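Local coordinates for sphingomyelinase-c (Listeria ivanovii, PDB 1ZWX), which belongs to the endonuclease/exonuclease/phosphatase family and has the DNase I-like fold, in which two mixed beta sheets pack together with helices around them, at residues Asn17-Ser22 with Pro27-Met32; Phe133-Ile138 with Pro144-Gly149; Ala225-Thr230 with Glu237-Ala242. All coordinates share one frame; numbering follows the deposited sequence.

Contact 1. Residues Asn17-Ser22 with Pro27-Met32; sequences NVYLFS and PNWGQM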
loop_
_atom_site.group_PDB
_atom_site.type_symbol
_atom_site.label_atom_id
_atom_site.label_comp_id
_atom_site.label_asym_id
_atom_site.label_seq_id
_atom_site.Cartn_x
_atom_site.Cartn_y
_atom_site.Cartn_z
ATOM N N ASN A 17 -3.460 2.858 -1.500
ATOM C CA ASN A 17 -3.492 3.581 -0.260
ATOM C C ASN A 17 -4.874 4.243 -0.245
ATOM O O ASN A 17 -5.130 5.177 -0.999
ATOM C CB ASN A 17 -2.347 4.629 -0.261
ATOM C CG ASN A 17 -2.301 5.421 1.017
ATOM O OD1 ASN A 17 -3.341 5.591 1.676
ATOM N ND2 ASN A 17 -1.109 5.895 1.401
ATOM N N VAL A 18 -5.767 3.701 0.576
ATOM C CA VAL A 18 -7.183 4.072 0.528
ATOM C C VAL A 18 -7.558 5.240 1.482
ATOM O O VAL A 18 -8.721 5.653 1.525
ATOM C CB VAL A 18 -8.104 2.850 0.822
ATOM C CG1 VAL A 18 -7.967 1.795 -0.321
ATOM C CG2 VAL A 18 -7.778 2.229 2.137
ATOM N N TYR A 19 -6.587 5.752 2.231
ATOM C CA TYR A 19 -6.840 6.952 3.039
ATOM C C TYR A 19 -8.104 6.828 3.903
ATOM O O TYR A 19 -9.057 7.604 3.721
ATOM C CB TYR A 19 -6.972 8.142 2.093
ATOM C CG TYR A 19 -7.124 9.497 2.762
ATOM C CD1 TYR A 19 -6.319 9.852 3.834
ATOM C CD2 TYR A 19 -8.016 10.430 2.273
ATOM C CE1 TYR A 19 -6.424 11.102 4.449
ATOM C CE2 TYR A 19 -8.119 11.703 2.862
ATOM C CZ TYR A 19 -7.311 12.029 3.947
ATOM O OH TYR A 19 -7.409 13.285 4.563
ATOM N N LEU A 20 -8.104 5.868 4.832
ATOM C CA LEU A 20 -9.174 5.685 5.830
ATOM C C LEU A 20 -8.649 6.025 7.219
ATOM O O LEU A 20 -8.347 5.165 8.058
ATOM C CB LEU A 20 -9.799 4.275 5.782
ATOM C CG LEU A 20 -10.440 3.869 4.424
ATOM C CD1 LEU A 20 -10.846 2.386 4.467
ATOM C CD2 LEU A 20 -11.636 4.752 3.877
ATOM N N PHE A 21 -8.517 7.329 7.443
ATOM C CA PHE A 21 -8.060 7.818 8.742
ATOM C C PHE A 21 -9.071 7.570 9.842
ATOM O O PHE A 21 -10.270 7.415 9.580
ATOM C CB PHE A 21 -7.747 9.303 8.626
ATOM C CG PHE A 21 -6.349 9.596 8.111
ATOM C CD1 PHE A 21 -5.633 8.647 7.350
ATOM C CD2 PHE A 21 -5.746 10.842 8.378
ATOM C CE1 PHE A 21 -4.325 8.944 6.867
ATOM C CE2 PHE A 21 -4.453 11.135 7.916
ATOM C CZ PHE A 21 -3.746 10.179 7.137
ATOM N N SER A 22 -8.578 7.519 11.076
ATOM C CA SER A 22 -9.424 7.398 12.270
ATOM C C SER A 22 -10.607 8.379 12.249
ATOM O O SER A 22 -10.395 9.567 12.120
ATOM C CB SER A 22 -8.581 7.692 13.508
ATOM O OG SER A 22 -9.404 8.045 14.603
ATOM N N PRO A 27 -13.473 12.770 11.686
ATOM C CA PRO A 27 -14.803 12.217 11.441
ATOM C C PRO A 27 -15.468 12.450 10.067
ATOM O O PRO A 27 -16.366 11.665 9.702
ATOM C CB PRO A 27 -15.669 12.858 12.537
ATOM C CG PRO A 27 -14.948 14.046 12.947
ATOM C CD PRO A 27 -13.495 13.711 12.818
ATOM N N ASN A 28 -15.032 13.449 9.313
ATOM C CA ASN A 28 -15.846 13.887 8.142
ATOM C C ASN A 28 -15.170 13.749 6.793
ATOM O O ASN A 28 -15.255 14.628 5.926
ATOM C CB ASN A 28 -16.383 15.319 8.361
ATOM C CG ASN A 28 -17.339 15.383 9.521
ATOM O OD1 ASN A 28 -17.112 16.124 10.483
ATOM N ND2 ASN A 28 -18.386 14.576 9.466
ATOM N N TRP A 29 -14.500 12.614 6.608
ATOM C CA TRP A 29 -13.800 12.381 5.358
ATOM C C TRP A 29 -14.388 11.236 4.508
ATOM O O TRP A 29 -13.713 10.678 3.632
ATOM C CB TRP A 29 -12.305 12.213 5.626
ATOM C CG TRP A 29 -11.627 13.557 5.720
ATOM C CD1 TRP A 29 -11.278 14.229 6.859
ATOM C CD2 TRP A 29 -11.258 14.398 4.624
ATOM N NE1 TRP A 29 -10.689 15.432 6.538
ATOM C CE2 TRP A 29 -10.648 15.557 5.172
ATOM C CE3 TRP A 29 -11.341 14.269 3.232
ATOM C CZ2 TRP A 29 -10.148 16.591 4.372
ATOM C CZ3 TRP A 29 -10.840 15.293 2.433
ATOM C CH2 TRP A 29 -10.251 16.447 3.009
ATOM N N GLY A 30 -15.640 10.880 4.783
ATOM C CA GLY A 30 -16.337 9.911 3.956
ATOM C C GLY A 30 -15.843 8.476 4.080
ATOM O O GLY A 30 -16.095 7.686 3.175
ATOM N N GLN A 31 -15.157 8.147 5.189
ATOM C CA GLN A 31 -14.503 6.837 5.374
ATOM C C GLN A 31 -15.465 5.651 5.200
ATOM O O GLN A 31 -15.178 4.706 4.445
ATOM C CB GLN A 31 -13.787 6.752 6.749
ATOM C CG GLN A 31 -12.579 7.739 6.870
ATOM C CD GLN A 31 -12.926 9.041 7.587
ATOM O OE1 GLN A 31 -13.887 9.713 7.219
ATOM N NE2 GLN A 31 -12.096 9.436 8.586
ATOM N N MET A 32 -16.594 5.679 5.903
ATOM C CA MET A 32 -17.551 4.570 5.793
ATOM C C MET A 32 -18.131 4.391 4.389
ATOM O O MET A 32 -18.315 3.263 3.917
ATOM C CB MET A 32 -18.684 4.719 6.817
ATOM C CG MET A 32 -18.206 4.696 8.249
ATOM S SD MET A 32 -17.426 3.163 8.796
ATOM C CE MET A 32 -18.660 1.879 8.614
#

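Contact 2. Residues Phe133-Ile138 with Pro144-Gly149; sequences FAYVKI and PYHIIG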
loop_
_atom_site.group_PDB
_atom_site.type_symbol
_atom_site.label_atom_id
_atom_site.label_comp_id
_atom_site.label_asym_id
_atom_site.label_seq_id
_atom_site.Cartn_x
_atom_site.Cartn_y
_atom_site.Cartn_z
ATOM N N PHE A 133 5.112 -4.142 7.724
ATOM C CA PHE A 133 4.722 -4.798 6.496
ATOM C C PHE A 133 4.061 -6.141 6.809
ATOM O O PHE A 133 4.274 -6.701 7.884
ATOM C CB PHE A 133 5.922 -4.977 5.520
ATOM C CG PHE A 133 7.091 -5.721 6.102
ATOM C CD1 PHE A 133 8.120 -5.026 6.749
ATOM C CD2 PHE A 133 7.231 -7.111 5.910
ATOM C CE1 PHE A 133 9.239 -5.720 7.276
ATOM C CE2 PHE A 133 8.337 -7.793 6.401
ATOM C CZ PHE A 133 9.340 -7.096 7.104
ATOM N N ALA A 134 3.237 -6.592 5.868
ATOM C CA ALA A 134 2.600 -7.917 5.908
ATOM C C ALA A 134 3.251 -8.779 4.829
ATOM O O ALA A 134 3.506 -8.313 3.720
ATOM C CB ALA A 134 1.087 -7.787 5.605
ATOM N N TYR A 135 3.488 -10.046 5.164
ATOM C CA TYR A 135 4.045 -10.980 4.192
ATOM C C TYR A 135 2.981 -12.062 4.003
ATOM O O TYR A 135 2.447 -12.552 4.982
ATOM C CB TYR A 135 5.299 -11.632 4.781
ATOM C CG TYR A 135 5.716 -12.893 4.045
ATOM C CD1 TYR A 135 6.394 -12.813 2.812
ATOM C CD2 TYR A 135 5.384 -14.166 4.553
ATOM C CE1 TYR A 135 6.774 -14.005 2.104
ATOM C CE2 TYR A 135 5.737 -15.337 3.855
ATOM C CZ TYR A 135 6.444 -15.242 2.652
ATOM O OH TYR A 135 6.799 -16.392 1.958
ATOM N N VAL A 136 2.707 -12.402 2.758
ATOM C CA VAL A 136 1.934 -13.614 2.469
ATOM C C VAL A 136 2.653 -14.516 1.461
ATOM O O VAL A 136 3.312 -14.028 0.546
ATOM C CB VAL A 136 0.475 -13.310 1.983
ATOM C CG1 VAL A 136 -0.292 -12.495 3.004
ATOM C CG2 VAL A 136 0.418 -12.645 0.618
ATOM N N LYS A 137 2.480 -15.825 1.625
ATOM C CA LYS A 137 2.743 -16.788 0.550
ATOM C C LYS A 137 1.370 -17.347 0.068
ATOM O O LYS A 137 0.633 -17.845 0.862
ATOM C CB LYS A 137 3.635 -17.926 1.039
ATOM C CG LYS A 137 3.976 -18.948 -0.130
ATOM C CD LYS A 137 4.698 -20.198 0.412
ATOM C CE LYS A 137 5.172 -21.162 -0.736
ATOM N NZ LYS A 137 5.837 -22.355 -0.072
ATOM N N ILE A 138 1.023 -17.142 -1.197
ATOM C CA ILE A 138 -0.215 -17.674 -1.749
ATOM C C ILE A 138 0.144 -18.799 -2.724
ATOM O O ILE A 138 1.253 -18.825 -3.274
ATOM C CB ILE A 138 -1.090 -16.603 -2.500
ATOM C CG1 ILE A 138 -0.378 -16.018 -3.704
ATOM C CG2 ILE A 138 -1.533 -15.423 -1.543
ATOM C CD1 ILE A 138 -1.237 -16.016 -4.955
ATOM N N PRO A 144 3.656 -21.056 -6.267
ATOM C CA PRO A 144 3.772 -20.095 -5.167
ATOM C C PRO A 144 4.083 -18.662 -5.606
ATOM O O PRO A 144 4.815 -18.415 -6.611
ATOM C CB PRO A 144 4.903 -20.665 -4.330
ATOM C CG PRO A 144 5.785 -21.452 -5.353
ATOM C CD PRO A 144 4.930 -21.764 -6.547
ATOM N N TYR A 145 3.524 -17.712 -4.852
ATOM C CA TYR A 145 3.769 -16.284 -5.090
ATOM C C TYR A 145 3.921 -15.650 -3.725
ATOM O O TYR A 145 3.192 -15.998 -2.794
ATOM C CB TYR A 145 2.654 -15.602 -5.891
ATOM C CG TYR A 145 2.473 -16.129 -7.290
ATOM C CD1 TYR A 145 2.998 -15.471 -8.382
ATOM C CD2 TYR A 145 1.751 -17.311 -7.516
ATOM C CE1 TYR A 145 2.825 -15.980 -9.700
ATOM C CE2 TYR A 145 1.577 -17.819 -8.800
ATOM C CZ TYR A 145 2.096 -17.163 -9.879
ATOM O OH TYR A 145 1.895 -17.700 -11.128
ATOM N N HIS A 146 4.941 -14.793 -3.586
ATOM C CA HIS A 146 5.273 -14.160 -2.301
ATOM C C HIS A 146 5.005 -12.661 -2.456
ATOM O O HIS A 146 5.410 -12.042 -3.454
ATOM C CB HIS A 146 6.735 -14.439 -1.886
ATOM C CG HIS A 146 7.080 -15.903 -1.835
ATOM N ND1 HIS A 146 7.130 -16.605 -0.655
ATOM C CD2 HIS A 146 7.368 -16.794 -2.821
ATOM C CE1 HIS A 146 7.451 -17.869 -0.908
ATOM N NE2 HIS A 146 7.621 -18.002 -2.210
ATOM N N ILE A 147 4.265 -12.088 -1.499
ATOM C CA ILE A 147 3.856 -10.679 -1.623
ATOM C C ILE A 147 4.120 -10.014 -0.288
ATOM O O ILE A 147 3.705 -10.526 0.761
ATOM C CB ILE A 147 2.359 -10.480 -1.990
ATOM C CG1 ILE A 147 2.040 -11.066 -3.369
ATOM C CG2 ILE A 147 1.990 -8.984 -1.978
ATOM C CD1 ILE A 147 1.497 -12.534 -3.263
ATOM N N ILE A 148 4.864 -8.907 -0.351
ATOM C CA ILE A 148 5.085 -8.048 0.809
ATOM C C ILE A 148 4.372 -6.733 0.511
ATOM O O ILE A 148 4.627 -6.091 -0.530
ATOM C CB ILE A 148 6.593 -7.873 1.098
ATOM C CG1 ILE A 148 7.128 -9.207 1.638
ATOM C CG2 ILE A 148 6.840 -6.664 2.071
ATOM C CD1 ILE A 148 8.631 -9.269 1.828
ATOM N N GLY A 149 3.436 -6.380 1.399
ATOM C CA GLY A 149 2.662 -5.130 1.300
ATOM C C GLY A 149 3.141 -4.235 2.447
ATOM O O GLY A 149 3.347 -4.702 3.564
#

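Contact 3. Residues Ala225-Thr230 with Glu237-Ala242; sequences ATWDPT and ESYPKA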
loop_
_atom_site.group_PDB
_atom_site.type_symbol
_atom_site.label_atom_id
_atom_site.label_comp_id
_atom_site.label_asym_id
_atom_site.label_seq_id
_atom_site.Cartn_x
_atom_site.Cartn_y
_atom_site.Cartn_z
ATOM N N ALA A 225 1.675 10.888 -11.426
ATOM C CA ALA A 225 1.764 11.182 -10.003
ATOM C C ALA A 225 0.681 10.372 -9.336
ATOM O O ALA A 225 -0.469 10.409 -9.753
ATOM C CB ALA A 225 1.549 12.684 -9.740
ATOM N N THR A 226 1.052 9.610 -8.323
ATOM C CA THR A 226 0.081 8.850 -7.552
ATOM C C THR A 226 -0.524 9.699 -6.428
ATOM O O THR A 226 -1.559 9.341 -5.871
ATOM C CB THR A 226 0.703 7.573 -6.965
ATOM O OG1 THR A 226 1.652 7.908 -5.927
ATOM C CG2 THR A 226 1.384 6.757 -8.089
ATOM N N TRP A 227 0.145 10.817 -6.110
ATOM C CA TRP A 227 -0.323 11.751 -5.079
ATOM C C TRP A 227 -0.299 13.100 -5.793
ATOM O O TRP A 227 0.772 13.678 -6.005
ATOM C CB TRP A 227 0.591 11.696 -3.846
ATOM C CG TRP A 227 0.067 12.465 -2.664
ATOM C CD1 TRP A 227 -0.806 12.030 -1.709
ATOM C CD2 TRP A 227 0.401 13.819 -2.321
ATOM N NE1 TRP A 227 -1.048 13.041 -0.790
ATOM C CE2 TRP A 227 -0.325 14.150 -1.154
ATOM C CE3 TRP A 227 1.214 14.796 -2.919
ATOM C CZ2 TRP A 227 -0.242 15.430 -0.543
ATOM C CZ3 TRP A 227 1.292 16.070 -2.321
ATOM C CH2 TRP A 227 0.566 16.368 -1.151
ATOM N N ASP A 228 -1.471 13.548 -6.226
ATOM C CA ASP A 228 -1.568 14.692 -7.147
ATOM C C ASP A 228 -2.566 15.770 -6.718
ATOM O O ASP A 228 -3.751 15.681 -7.048
ATOM C CB ASP A 228 -1.939 14.214 -8.553
ATOM C CG ASP A 228 -1.537 15.202 -9.621
ATOM O OD1 ASP A 228 -1.369 16.414 -9.329
ATOM O OD2 ASP A 228 -1.394 14.779 -10.767
ATOM N N PRO A 229 -2.094 16.802 -5.984
ATOM C CA PRO A 229 -3.009 17.926 -5.664
ATOM C C PRO A 229 -3.546 18.720 -6.882
ATOM O O PRO A 229 -4.493 19.506 -6.732
ATOM C CB PRO A 229 -2.153 18.833 -4.763
ATOM C CG PRO A 229 -1.034 17.952 -4.257
ATOM C CD PRO A 229 -0.757 16.996 -5.391
ATOM N N THR A 230 -2.971 18.533 -8.072
ATOM C CA THR A 230 -3.496 19.239 -9.237
ATOM C C THR A 230 -4.727 18.568 -9.843
ATOM O O THR A 230 -5.474 19.225 -10.552
ATOM C CB THR A 230 -2.420 19.564 -10.337
ATOM O OG1 THR A 230 -2.042 18.381 -11.056
ATOM C CG2 THR A 230 -1.205 20.183 -9.751
ATOM N N GLU A 237 -8.590 20.260 -1.566
ATOM C CA GLU A 237 -9.025 20.760 -0.277
ATOM C C GLU A 237 -7.846 20.875 0.713
ATOM O O GLU A 237 -7.588 21.956 1.245
ATOM C CB GLU A 237 -10.165 19.867 0.264
ATOM C CG GLU A 237 -10.910 20.367 1.522
ATOM C CD GLU A 237 -11.396 21.838 1.447
ATOM O OE1 GLU A 237 -11.526 22.474 2.513
ATOM O OE2 GLU A 237 -11.637 22.368 0.343
ATOM N N SER A 238 -7.098 19.793 0.910
ATOM C CA SER A 238 -6.136 19.728 2.013
ATOM C C SER A 238 -4.709 20.198 1.732
ATOM O O SER A 238 -4.060 20.765 2.626
ATOM C CB SER A 238 -6.115 18.320 2.592
ATOM O OG SER A 238 -5.793 17.384 1.578
ATOM N N TYR A 239 -4.200 19.925 0.528
ATOM C CA TYR A 239 -2.853 20.336 0.140
ATOM C C TYR A 239 -2.799 20.922 -1.263
ATOM O O TYR A 239 -1.996 20.460 -2.074
ATOM C CB TYR A 239 -1.869 19.155 0.217
ATOM C CG TYR A 239 -1.763 18.562 1.599
ATOM C CD1 TYR A 239 -2.606 17.550 1.994
ATOM C CD2 TYR A 239 -0.825 19.046 2.519
ATOM C CE1 TYR A 239 -2.528 16.999 3.269
ATOM C CE2 TYR A 239 -0.744 18.499 3.795
ATOM C CZ TYR A 239 -1.594 17.472 4.151
ATOM O OH TYR A 239 -1.518 16.934 5.418
ATOM N N PRO A 240 -3.599 21.980 -1.542
ATOM C CA PRO A 240 -3.753 22.448 -2.931
ATOM C C PRO A 240 -2.443 22.970 -3.539
ATOM O O PRO A 240 -2.257 22.949 -4.769
ATOM C CB PRO A 240 -4.780 23.588 -2.808
ATOM C CG PRO A 240 -4.653 24.071 -1.400
ATOM C CD PRO A 240 -4.337 22.837 -0.588
ATOM N N LYS A 241 -1.530 23.410 -2.685
ATOM C CA LYS A 241 -0.305 24.030 -3.152
ATOM C C LYS A 241 0.876 23.078 -3.296
ATOM O O LYS A 241 1.865 23.433 -3.929
ATOM C CB LYS A 241 0.076 25.199 -2.231
ATOM C CG LYS A 241 -0.931 26.357 -2.208
ATOM C CD LYS A 241 -1.042 27.053 -3.581
ATOM C CE LYS A 241 -2.136 26.429 -4.470
ATOM N NZ LYS A 241 -1.902 26.658 -5.940
ATOM N N ALA A 242 0.788 21.883 -2.706
ATOM C CA ALA A 242 1.929 20.944 -2.685
ATOM C C ALA A 242 2.222 20.369 -4.078
ATOM O O ALA A 242 1.319 20.229 -4.900
ATOM C CB ALA A 242 1.682 19.833 -1.650
HETATM O O HOH W 1 -4.367 22.099 -6.298
#

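Contact 1. Residues Asn17-Ser22 with Pro27-Met32
Y19 sets its hydroxyl over the indole of W29, with OH 3.9 Å above the W29 ring plane and over its centre. The phenol edge is turned toward the indole face in a T-shaped pair, ring planes at 61°, and CE2 of Y19 comes 4.1 Å from CE3 of W29. Y19 can reach this far because its CG is swung anti to the backbone N (chi1 -175°), which brings the ring end toward W29. The same ring lies across F21, CE1 of Y19 over the centre of the F21 face, so the phenol has two aromatic neighbours, F21 and W29. W29 in turn meets Y285 of the 281-285 strand and M234.

The polar link is made by Q31. Its NE2 donates to the backbone O of F21 at 2.9 Å, a fairly straight bond that leaves close to the amide plane but arrives from above the carbonyl plane. A bend in the glutamine chain places the amide inside the turn. Beside it, the leucine branch CD2 of L20 rests 3.6 Å from Q31 O, and L20 also packs on L64. The guanidinium of R34 bonds V18 O, Y19 O and W29 O, and so joins both segments.

NE2 of Q31 serves both F21 O and Y26 O, while OE1 takes a weak bond from W29 N; together these probably limit rotation of the amide. The loop from strand 12-20 into helix 31-39, the first connection of a beta-alpha-beta unit, thus pairs one amide bond to a backbone carbonyl with a small edge-to-face aromatic contact.

Contact 2. Residues Phe133-Ile138 with Pro144-Gly149
Y135 OH and H146 ND1 lie 2.6 Å apart, the shortest polar bond between strands 133-138 and 144-149; either atom could be the donor. The two rings run side by side and meet rim to rim, their planes 28° apart, with the tyrosine oxygen near the imidazole plane. Y135 spans the diagonal because a chi1 of 163° lays its ring beside its own carbonyl carbon and tips it toward H146, the partner of K137. On the other nitrogen, H146 NE2 bonds E188, so both nitrogens of this buried imidazole are satisfied.

K137 is fully extended and lies alongside the histidine, its CG 3.7 Å from H146 CE1. Farther out, its CE comes 3.6 Å from P144 CB; the methylenes of the long chain thus serve as an apolar cover. At the other end of this face, F133 CD2 touches I148 CG2 at 3.9 Å, and I148 CG1 meets Y135 at the ring edge. Helix 161-182 covers these groups, with F178 set edge-to-face against both F133 and Y135.

A134, V136 and I138 turn to the reverse face, together with Y145 and I147. Here V136 CG2 leans on I147 CB, and I138 CG1 packs 3.8 Å from Y145 CB. Branched side chains suit this extended backbone, and Y145 also stacks on F11. Three hydrogen-bonded pairs close the backbone, among them V136 N to I147 O at 2.9 Å, nearly straight at 171°; G149, lacking a side chain, pairs with small A134.

This is a regular antiparallel beta hairpin at the middle of one of the two mixed sheets of the DNase I-like fold.

Contact 3. Residues Ala225-Thr230 with Glu237-Ala242
W227 and P229 supply the apolar surface on one side, Y239 and A242 on the other. The far corner of the indole makes the tryptophan's contacts: CH2 of W227 lies 3.7 Å from A242 CB, which sits at the ring edge and in its plane. The same CH2 approaches Y239 CB at 3.9 Å. The tyrosine ring is turned 58° from the indole in an oblique pair, the two side chains crossing at about a right angle. With chi1 at -171° the indole swings away from its own backbone nitrogen, which brings the six-membered ring to Y239 and A242; a tryptophan has the length to meet both partners at once.

P229 presses its ring against the backbone oxygens of the facing turn. CB of P229 is 3.1 Å from Y239 O, and CG lies 3.3 Å from A242 O. A rigid ring fits closely against these carbonyls without offering an N-H.

The two segments flank the short helix 233-238, whose last residues belong to 237-242. Past that helix, Y239-A242 forms a type I beta turn, with A242 N bonded to Y239 O, and P240 suits its second position. T226 and W227 face E245 in a classic beta bulge, which joins the loop to the chain leading into strand 248-252.

The polar bridge runs through water: one molecule donates to P229 O at 2.6 Å and to P240 O at 2.7 Å. Within 225-230, D228 OD1 accepts from T230 OG1 and from T230 N, both from the same face of the carboxylate. The backbone bond makes an Asx turn, so the short acidic side chain closes a bend over P229.

How the contacts relate
From the N terminus, contact 1 comes first, closing the short loop between strand 12-20 and helix 31-39 at the start of a beta-alpha-beta unit that continues into strand 49-55. Contact 2 follows, closing the hairpin of strands 132-140 and 143-151 in the other mixed sheet. Contact 3 closes last, around helix 233-238. The three are in series and none nests or crosses. Contacts 1 and 3 nevertheless meet in space: W29 CH2 packs 4.2 Å from E237 CG, although their centres are about 17 Å apart. Contact 2 lies across the chain's centre from both, its centre about 26 Å from that of contact 1.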